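PDB 3PNN: conserved domain protein from Porphyromonas gingivalis, which is a glycosyltransferase with a Rossmann-like alpha/beta/alpha fold that probably transfers a sugar unit from an activated donor to form a glycosidic linkage. Local coordinates for residues Asp125-Lys138 and Val264-Val276. Sequence-based numbering, arbitrary orientation.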
loop_
_atom_site.group_PDB
_atom_site.type_symbol
_atom_site.label_atom_id
_atom_site.label_comp_id
_atom_site.label_asym_id
_atom_site.label_seq_id
_atom_site.Cartn_x
_atom_site.Cartn_y
_atom_site.Cartn_z
ATOM N N ASP A 125 6.997 -1.262 3.446
ATOM C CA ASP A 125 7.107 0.122 3.921
ATOM C C ASP A 125 6.768 0.195 5.404
ATOM O O ASP A 125 5.878 -0.517 5.878
ATOM C CB ASP A 125 6.172 1.063 3.145
ATOM C CG ASP A 125 6.669 1.343 1.738
ATOM O OD1 ASP A 125 7.571 2.184 1.572
ATOM O OD2 ASP A 125 6.182 0.696 0.802
ATOM N N PHE A 126 7.473 1.066 6.124
ATOM C CA PHE A 126 7.202 1.301 7.536
ATOM C C PHE A 126 6.301 2.524 7.687
ATOM O O PHE A 126 6.692 3.653 7.354
ATOM C CB PHE A 126 8.516 1.467 8.325
ATOM C CG PHE A 126 8.322 1.674 9.807
ATOM C CD1 PHE A 126 8.421 0.600 10.700
ATOM C CD2 PHE A 126 8.068 2.942 10.318
ATOM C CE1 PHE A 126 8.259 0.789 12.074
ATOM C CE2 PHE A 126 7.899 3.144 11.694
ATOM C CZ PHE A 126 7.994 2.067 12.574
ATOM N N TYR A 127 5.090 2.297 8.190
ATOM C CA TYR A 127 4.077 3.351 8.253
ATOM C C TYR A 127 4.019 4.075 9.608
ATOM O O TYR A 127 3.592 5.227 9.685
ATOM C CB TYR A 127 2.718 2.758 7.907
ATOM C CG TYR A 127 2.624 2.343 6.459
ATOM C CD1 TYR A 127 2.332 3.281 5.471
ATOM C CD2 TYR A 127 2.851 1.019 6.071
ATOM C CE1 TYR A 127 2.256 2.914 4.129
ATOM C CE2 TYR A 127 2.768 0.645 4.727
ATOM C CZ TYR A 127 2.456 1.601 3.766
ATOM O OH TYR A 127 2.368 1.253 2.433
ATOM N N GLY A 128 4.437 3.392 10.670
ATOM C CA GLY A 128 4.421 3.959 12.011
ATOM C C GLY A 128 3.117 3.703 12.754
ATOM O O GLY A 128 2.045 3.635 12.158
ATOM N N ARG A 129 3.206 3.569 14.070
ATOM C CA ARG A 129 2.058 3.144 14.866
ATOM C C ARG A 129 0.828 4.023 14.698
ATOM O O ARG A 129 -0.285 3.508 14.571
ATOM C CB ARG A 129 2.433 3.080 16.342
ATOM C CG ARG A 129 1.324 2.547 17.217
ATOM C CD ARG A 129 1.878 2.299 18.627
ATOM N NE ARG A 129 0.856 1.788 19.531
ATOM C CZ ARG A 129 1.034 1.644 20.842
ATOM N NH1 ARG A 129 2.194 1.993 21.389
ATOM N NH2 ARG A 129 0.051 1.167 21.602
ATOM N N ASN A 130 1.003 5.342 14.715
ATOM C CA ASN A 130 -0.159 6.225 14.617
ATOM C C ASN A 130 -0.898 6.159 13.269
ATOM O O ASN A 130 -2.093 6.483 13.195
ATOM C CB ASN A 130 0.205 7.669 14.966
ATOM C CG ASN A 130 -1.013 8.530 15.154
ATOM O OD1 ASN A 130 -1.752 8.383 16.134
ATOM N ND2 ASN A 130 -1.242 9.425 14.214
ATOM N N GLY A 131 -0.194 5.739 12.213
ATOM C CA GLY A 131 -0.826 5.487 10.926
ATOM C C GLY A 131 -1.884 4.411 11.070
ATOM O O GLY A 131 -3.026 4.573 10.637
ATOM N N PHE A 132 -1.509 3.288 11.678
ATOM C CA PHE A 132 -2.494 2.241 11.972
ATOM C C PHE A 132 -3.596 2.691 12.919
ATOM O O PHE A 132 -4.753 2.285 12.764
ATOM C CB PHE A 132 -1.800 0.980 12.502
ATOM C CG PHE A 132 -0.906 0.347 11.492
ATOM C CD1 PHE A 132 -1.427 -0.524 10.546
ATOM C CD2 PHE A 132 0.442 0.684 11.430
ATOM C CE1 PHE A 132 -0.614 -1.093 9.584
ATOM C CE2 PHE A 132 1.266 0.119 10.475
ATOM C CZ PHE A 132 0.737 -0.773 9.541
ATOM N N GLU A 133 -3.260 3.518 13.908
ATOM C CA GLU A 133 -4.279 3.989 14.855
ATOM C C GLU A 133 -5.351 4.864 14.216
ATOM O O GLU A 133 -6.544 4.652 14.445
ATOM C CB GLU A 133 -3.640 4.735 16.042
ATOM C CG GLU A 133 -2.769 3.808 16.909
ATOM C CD GLU A 133 -2.019 4.563 18.003
ATOM O OE1 GLU A 133 -1.609 5.727 17.783
ATOM O OE2 GLU A 133 -1.835 3.979 19.085
ATOM N N VAL A 134 -4.949 5.854 13.425
ATOM C CA VAL A 134 -5.965 6.721 12.818
ATOM C C VAL A 134 -6.780 5.940 11.788
ATOM O O VAL A 134 -7.989 6.158 11.630
ATOM C CB VAL A 134 -5.364 7.999 12.167
ATOM C CG1 VAL A 134 -4.686 8.872 13.247
ATOM C CG2 VAL A 134 -4.397 7.643 11.034
ATOM N N LEU A 135 -6.124 5.010 11.104
ATOM C CA LEU A 135 -6.811 4.231 10.065
ATOM C C LEU A 135 -7.847 3.281 10.657
ATOM O O LEU A 135 -8.997 3.200 10.182
ATOM C CB LEU A 135 -5.788 3.458 9.230
ATOM C CG LEU A 135 -6.265 2.684 7.995
ATOM C CD1 LEU A 135 -7.091 3.580 7.093
ATOM C CD2 LEU A 135 -5.018 2.169 7.284
ATOM N N ALA A 136 -7.447 2.554 11.693
ATOM C CA ALA A 136 -8.378 1.650 12.349
ATOM C C ALA A 136 -9.584 2.424 12.891
ATOM O O ALA A 136 -10.732 1.993 12.752
ATOM C CB ALA A 136 -7.674 0.879 13.476
ATOM N N ARG A 137 -9.330 3.565 13.526
ATOM C CA ARG A 137 -10.428 4.346 14.078
ATOM C C ARG A 137 -11.420 4.759 12.983
ATOM O O ARG A 137 -12.633 4.664 13.163
ATOM C CB ARG A 137 -9.916 5.588 14.812
ATOM C CG ARG A 137 -11.043 6.392 15.440
ATOM C CD ARG A 137 -10.528 7.524 16.314
ATOM N NE ARG A 137 -9.804 8.540 15.556
ATOM C CZ ARG A 137 -9.299 9.645 16.109
ATOM N NH1 ARG A 137 -9.453 9.863 17.408
ATOM N NH2 ARG A 137 -8.662 10.539 15.373
ATOM N N LYS A 138 -10.908 5.242 11.859
ATOM C CA LYS A 138 -11.776 5.669 10.764
ATOM C C LYS A 138 -12.558 4.487 10.166
ATOM O O LYS A 138 -13.761 4.603 9.901
ATOM C CB LYS A 138 -10.958 6.392 9.684
ATOM C CG LYS A 138 -11.749 6.791 8.421
ATOM C CD LYS A 138 -12.728 7.936 8.664
ATOM C CE LYS A 138 -13.465 8.256 7.341
ATOM N NZ LYS A 138 -14.316 9.478 7.457
ATOM N N VAL A 264 -12.889 10.624 -0.172
ATOM C CA VAL A 264 -11.770 10.016 0.529
ATOM C C VAL A 264 -11.288 11.035 1.549
ATOM O O VAL A 264 -10.824 12.107 1.174
ATOM C CB VAL A 264 -10.610 9.662 -0.438
ATOM C CG1 VAL A 264 -9.421 9.075 0.342
ATOM C CG2 VAL A 264 -11.084 8.677 -1.536
ATOM N N GLU A 265 -11.418 10.723 2.834
ATOM C CA GLU A 265 -10.886 11.627 3.854
ATOM C C GLU A 265 -9.398 11.367 4.030
ATOM O O GLU A 265 -8.968 10.215 4.161
ATOM C CB GLU A 265 -11.604 11.466 5.206
ATOM C CG GLU A 265 -10.940 12.334 6.304
ATOM C CD GLU A 265 -11.591 12.214 7.688
ATOM O OE1 GLU A 265 -12.518 11.399 7.868
ATOM O OE2 GLU A 265 -11.168 12.953 8.604
ATOM N N VAL A 266 -8.607 12.435 4.041
ATOM C CA VAL A 266 -7.166 12.307 4.236
ATOM C C VAL A 266 -6.841 12.466 5.726
ATOM O O VAL A 266 -7.114 13.514 6.320
ATOM C CB VAL A 266 -6.374 13.353 3.419
ATOM C CG1 VAL A 266 -4.858 13.203 3.676
ATOM C CG2 VAL A 266 -6.679 13.209 1.933
ATOM N N LEU A 267 -6.277 11.422 6.327
ATOM C CA LEU A 267 -6.006 11.416 7.763
ATOM C C LEU A 267 -4.566 11.853 7.981
ATOM O O LEU A 267 -3.642 11.192 7.528
ATOM C CB LEU A 267 -6.234 10.013 8.336
ATOM C CG LEU A 267 -7.595 9.391 7.977
ATOM C CD1 LEU A 267 -7.610 7.895 8.309
ATOM C CD2 LEU A 267 -8.734 10.106 8.711
ATOM N N ASP A 268 -4.374 12.976 8.667
ATOM C CA ASP A 268 -3.029 13.533 8.831
ATOM C C ASP A 268 -2.307 12.932 10.041
ATOM O O ASP A 268 -2.264 13.540 11.106
ATOM C CB ASP A 268 -3.106 15.067 8.956
ATOM C CG ASP A 268 -1.737 15.748 8.799
ATOM O OD1 ASP A 268 -0.733 15.055 8.509
ATOM O OD2 ASP A 268 -1.671 16.991 8.957
ATOM N N THR A 269 -1.721 11.756 9.873
ATOM C CA THR A 269 -1.074 11.070 10.998
ATOM C C THR A 269 0.153 11.817 11.501
ATOM O O THR A 269 0.782 12.566 10.752
ATOM C CB THR A 269 -0.667 9.620 10.610
ATOM O OG1 THR A 269 -0.064 8.971 11.737
ATOM C CG2 THR A 269 0.333 9.632 9.452
ATOM N N THR A 270 0.492 11.618 12.774
ATOM C CA THR A 270 1.767 12.100 13.316
ATOM C C THR A 270 2.892 11.090 13.067
ATOM O O THR A 270 4.059 11.370 13.342
ATOM C CB THR A 270 1.681 12.354 14.839
ATOM O OG1 THR A 270 1.122 11.202 15.490
ATOM C CG2 THR A 270 0.809 13.589 15.125
ATOM N N ALA A 271 2.544 9.904 12.572
ATOM C CA ALA A 271 3.562 8.908 12.275
ATOM C C ALA A 271 4.475 9.395 11.150
ATOM O O ALA A 271 4.076 10.197 10.305
ATOM C CB ALA A 271 2.916 7.551 11.886
ATOM N N ARG A 272 5.693 8.879 11.129
ATOM C CA ARG A 272 6.621 9.144 10.035
ATOM C C ARG A 272 6.974 7.852 9.286
ATOM O O ARG A 272 7.357 6.857 9.901
ATOM C CB ARG A 272 7.887 9.789 10.592
ATOM C CG ARG A 272 7.632 11.159 11.217
ATOM C CD ARG A 272 7.703 12.225 10.149
ATOM N NE ARG A 272 9.062 12.278 9.615
ATOM C CZ ARG A 272 9.999 13.136 10.020
ATOM N NH1 ARG A 272 11.214 13.091 9.482
ATOM N NH2 ARG A 272 9.720 14.043 10.953
ATOM N N TRP A 273 6.857 7.899 7.959
ATOM C CA TRP A 273 7.181 6.781 7.085
ATOM C C TRP A 273 8.693 6.601 6.984
ATOM O O TRP A 273 9.453 7.569 7.005
ATOM C CB TRP A 273 6.620 7.043 5.682
ATOM C CG TRP A 273 7.186 6.121 4.611
ATOM C CD1 TRP A 273 6.659 4.941 4.185
ATOM C CD2 TRP A 273 8.380 6.329 3.839
ATOM N NE1 TRP A 273 7.457 4.387 3.204
ATOM C CE2 TRP A 273 8.520 5.223 2.977
ATOM C CE3 TRP A 273 9.347 7.339 3.806
ATOM C CZ2 TRP A 273 9.583 5.102 2.080
ATOM C CZ3 TRP A 273 10.403 7.218 2.918
ATOM C CH2 TRP A 273 10.516 6.100 2.075
ATOM N N PHE A 274 9.129 5.358 6.880
ATOM C CA PHE A 274 10.422 5.116 6.253
ATOM C C PHE A 274 10.481 3.806 5.483
ATOM O O PHE A 274 9.628 2.935 5.630
ATOM C CB PHE A 274 11.597 5.267 7.209
ATOM C CG PHE A 274 11.411 4.598 8.515
ATOM C CD1 PHE A 274 11.759 3.259 8.678
ATOM C CD2 PHE A 274 10.928 5.311 9.608
ATOM C CE1 PHE A 274 11.611 2.627 9.917
ATOM C CE2 PHE A 274 10.775 4.690 10.841
ATOM C CZ PHE A 274 11.117 3.346 10.997
ATOM N N GLY A 275 11.490 3.695 4.637
ATOM C CA GLY A 275 11.567 2.589 3.714
ATOM C C GLY A 275 12.858 2.693 2.944
ATOM O O GLY A 275 13.528 3.731 2.955
ATOM N N VAL A 276 13.218 1.600 2.288
ATOM C CA VAL A 276 14.475 1.538 1.567
ATOM C C VAL A 276 14.182 1.733 0.091
ATOM O O VAL A 276 13.725 0.810 -0.576
ATOM C CB VAL A 276 15.168 0.183 1.790
ATOM C CG1 VAL A 276 16.483 0.090 0.980
ATOM C CG2 VAL A 276 15.423 -0.055 3.267
#
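Phe126 and Phe274 are paired twice, by backbone and by ring. Phe126 N donates to Phe274 O (2.9 Å), and Phe274 N returns a bond to Phe126 O, a single antiparallel bridge with the two residues as its hydrogen-bonded pair. Followed outward, Phe126 CB makes a CH-pi contact over the Phe274 face, 4.0 Å from the ring centroid; CG sits against Phe274 CE1 and CZ, CE2 lies by Phe274 CE2, CD1 and CE1 are near Phe274 CZ, and CZ at the tip also meets Phe274 CZ (3.7 Å). The result is an offset stack with planes 11° apart, reached because Phe126 CG stands anti to its own backbone N (chi1 -178°) while Phe274 turns CG between its backbone N and carbonyl carbon. Leu289 of helix 282-294 touches both side chains. Beside the bridge, Trp273 NE1 gives its hydrogen, within the indole plane, to the anti side of Asp125 OD1 (2.7 Å), tilted out of the carboxylate plane. Asn122 and a bound glycerol also hold this carboxylate, at a site close to the end of strand 118-122 in the Rossmann-like alpha/beta/alpha domain. From Gly128, the N-cap, the helix runs back over the strand: the axes of helix 129-138 and strand 264-268 approach to 9.1 Å, 143° between their directions, closer to antiparallel than parallel. Where the chains diverge, Thr269 OG1 accepts from Ala271 N (2.9 Å), an ST turn; Ala271 CB packs on Tyr127 O at 3.3 Å. Further along, Val134 CG2 packs on Leu267 CB, the two side chains running in opposite directions, and Leu267 CD1 reaches Lys138 CB. Lys138, bent at chi2, ends in a salt bridge from NZ to Glu265 OE1 (2.7 Å), met nearly along the C-O axis.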